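Side-chain contact in DNA ligase (Aquifex aeolicus, PDB 3QWU), which probably joins nucleic acid ends in an ATP-dependent reaction through an adenylated enzyme intermediate, and binds adenosine and calcium: residues P251-Y254 with Y255-I259. Residues are numbered along the deposited sequence; the frame is centred on the assembly and turned at random.
Sequences PPEY and YTNRI
The guanidinium of Arg258 lies flat over one face of the Tyr254 ring, four residues back along the chain, with the two planes only 11° apart. Its CZ sits 3.7 Å from the ring centroid, a cation-pi stack displaced toward the phenolic end of the ring: Arg258 CZ comes within 3.3 Å of Tyr254 CZ, NH1 rests above the CE1 side of the rim, and NH2 lies near the hydroxyl oxygen without bonding to it. Nearer the backbone, Arg258 CD packs on Tyr254 CE2 at 3.5 Å. The arginine chain, extended from CG to NE, delivers the charged group to the ring, and the turn about CD-NE (chi4 82°) sets it nearly parallel to the face. With an alanine at Tyr254 the cation-pi partner is gone, and the guanidinium would probably turn more freely. This is an i, i+4 cation-pi pair at the N-terminal end of helix 254-269, within the Pab1020-type ligase C-terminal region, and the backbone bond from Arg258 N to Tyr254 O, 3.0 Å and nearly straight at 168°, links the same two residues. Glu253 takes the N-cap position; its CB meets Thr256 CG2 at 3.4 Å, an aliphatic contact beside the cap. Its CG stands anti to the carbonyl carbon, and from there the chain runs extended, yet OE1 stays 3.9 Å from Asn257 ND2, too far for a hydrogen bond, while Asn257 OD1 bonds to Arg261 NH2. Outside this turn, Asn243 packs on Tyr254, and Asp239, a calcium ligand, makes a long, weak ion pair with Arg258 NE. The helix flank meets the second subunit: the Tyr255 ring touches that of Tyr255 of the second subunit, while Ile259 packs on Leu289 of that subunit.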
loop_
_atom_site.group_PDB
_atom_site.type_symbol
_atom_site.label_atom_id
_atom_site.label_comp_id
_atom_site.label_asym_id
_atom_site.label_seq_id
_atom_site.Cartn_x
_atom_site.Cartn_y
_atom_site.Cartn_z
ATOM N N PRO A 251 -6.238 0.025 2.805
ATOM C CA PRO A 251 -5.792 0.473 4.114
ATOM C C PRO A 251 -4.261 0.606 4.207
ATOM O O PRO A 251 -3.540 0.096 3.319
ATOM C CB PRO A 251 -6.291 -0.639 5.042
ATOM C CG PRO A 251 -6.181 -1.866 4.220
ATOM C CD PRO A 251 -6.586 -1.410 2.818
ATOM N N PRO A 252 -3.765 1.266 5.288
ATOM C CA PRO A 252 -2.325 1.528 5.484
ATOM C C PRO A 252 -1.432 0.317 5.723
ATOM O O PRO A 252 -0.333 0.491 6.219
ATOM C CB PRO A 252 -2.285 2.450 6.719
ATOM C CG PRO A 252 -3.692 3.032 6.822
ATOM C CD PRO A 252 -4.588 1.950 6.316
ATOM N N GLU A 253 -1.873 -0.892 5.397
ATOM C CA GLU A 253 -0.956 -2.033 5.364
ATOM C C GLU A 253 -1.482 -3.196 4.542
ATOM O O GLU A 253 -1.259 -4.313 4.935
ATOM C CB GLU A 253 -0.674 -2.581 6.787
ATOM C CG GLU A 253 -0.078 -1.638 7.848
ATOM C CD GLU A 253 0.339 -2.372 9.144
ATOM O OE1 GLU A 253 0.243 -3.633 9.193
ATOM O OE2 GLU A 253 0.771 -1.683 10.106
ATOM N N TYR A 254 -2.189 -3.005 3.434
ATOM C CA TYR A 254 -2.497 -4.197 2.602
ATOM C C TYR A 254 -1.149 -4.802 2.070
ATOM O O TYR A 254 -1.014 -6.023 1.994
ATOM C CB TYR A 254 -3.489 -3.883 1.453
ATOM C CG TYR A 254 -4.691 -4.829 1.306
ATOM C CD1 TYR A 254 -5.774 -4.798 2.206
ATOM C CD2 TYR A 254 -4.774 -5.720 0.236
ATOM C CE1 TYR A 254 -6.922 -5.677 2.056
ATOM C CE2 TYR A 254 -5.886 -6.604 0.080
ATOM C CZ TYR A 254 -6.959 -6.583 0.988
ATOM O OH TYR A 254 -8.027 -7.470 0.785
ATOM N N TYR A 255 -0.144 -3.954 1.767
ATOM C CA TYR A 255 1.091 -4.443 1.133
ATOM C C TYR A 255 1.868 -5.229 2.116
ATOM O O TYR A 255 1.970 -6.456 2.006
ATOM C CB TYR A 255 1.995 -3.314 0.534
ATOM C CG TYR A 255 1.379 -2.780 -0.703
ATOM C CD1 TYR A 255 0.686 -1.576 -0.680
ATOM C CD2 TYR A 255 1.403 -3.522 -1.885
ATOM C CE1 TYR A 255 0.046 -1.118 -1.787
ATOM C CE2 TYR A 255 0.782 -3.061 -3.017
ATOM C CZ TYR A 255 0.097 -1.847 -2.956
ATOM O OH TYR A 255 -0.562 -1.356 -4.051
ATOM N N THR A 256 2.429 -4.510 3.076
ATOM C CA THR A 256 3.221 -5.126 4.098
ATOM C C THR A 256 2.559 -6.439 4.672
ATOM O O THR A 256 3.262 -7.380 5.085
ATOM C CB THR A 256 3.573 -4.072 5.201
ATOM O OG1 THR A 256 3.903 -4.728 6.435
ATOM C CG2 THR A 256 2.418 -3.055 5.438
ATOM N N ASN A 257 1.220 -6.506 4.647
ATOM C CA ASN A 257 0.486 -7.533 5.356
ATOM C C ASN A 257 0.233 -8.781 4.549
ATOM O O ASN A 257 0.566 -9.858 4.993
ATOM C CB ASN A 257 -0.832 -6.983 5.876
ATOM C CG ASN A 257 -1.323 -7.742 7.043
ATOM O OD1 ASN A 257 -2.008 -8.758 6.900
ATOM N ND2 ASN A 257 -0.940 -7.279 8.241
ATOM N N ARG A 258 -0.368 -8.650 3.374
ATOM C CA ARG A 258 -0.633 -9.853 2.572
ATOM C C ARG A 258 0.631 -10.471 1.934
ATOM O O ARG A 258 0.723 -11.677 1.762
ATOM C CB ARG A 258 -1.764 -9.606 1.588
ATOM C CG ARG A 258 -3.152 -10.019 2.187
ATOM C CD ARG A 258 -4.314 -9.465 1.427
ATOM N NE ARG A 258 -5.563 -9.629 2.177
ATOM C CZ ARG A 258 -5.990 -8.823 3.143
ATOM N NH1 ARG A 258 -5.296 -7.738 3.508
ATOM N NH2 ARG A 258 -7.136 -9.116 3.755
ATOM N N ILE A 259 1.628 -9.628 1.678
ATOM C CA ILE A 259 2.910 -10.073 1.188
ATOM C C ILE A 259 3.703 -10.786 2.269
ATOM O O ILE A 259 4.269 -11.848 2.017
ATOM C CB ILE A 259 3.732 -8.887 0.614
ATOM C CG1 ILE A 259 3.024 -8.368 -0.638
ATOM C CG2 ILE A 259 5.123 -9.328 0.296
ATOM C CD1 ILE A 259 3.158 -6.888 -0.860
#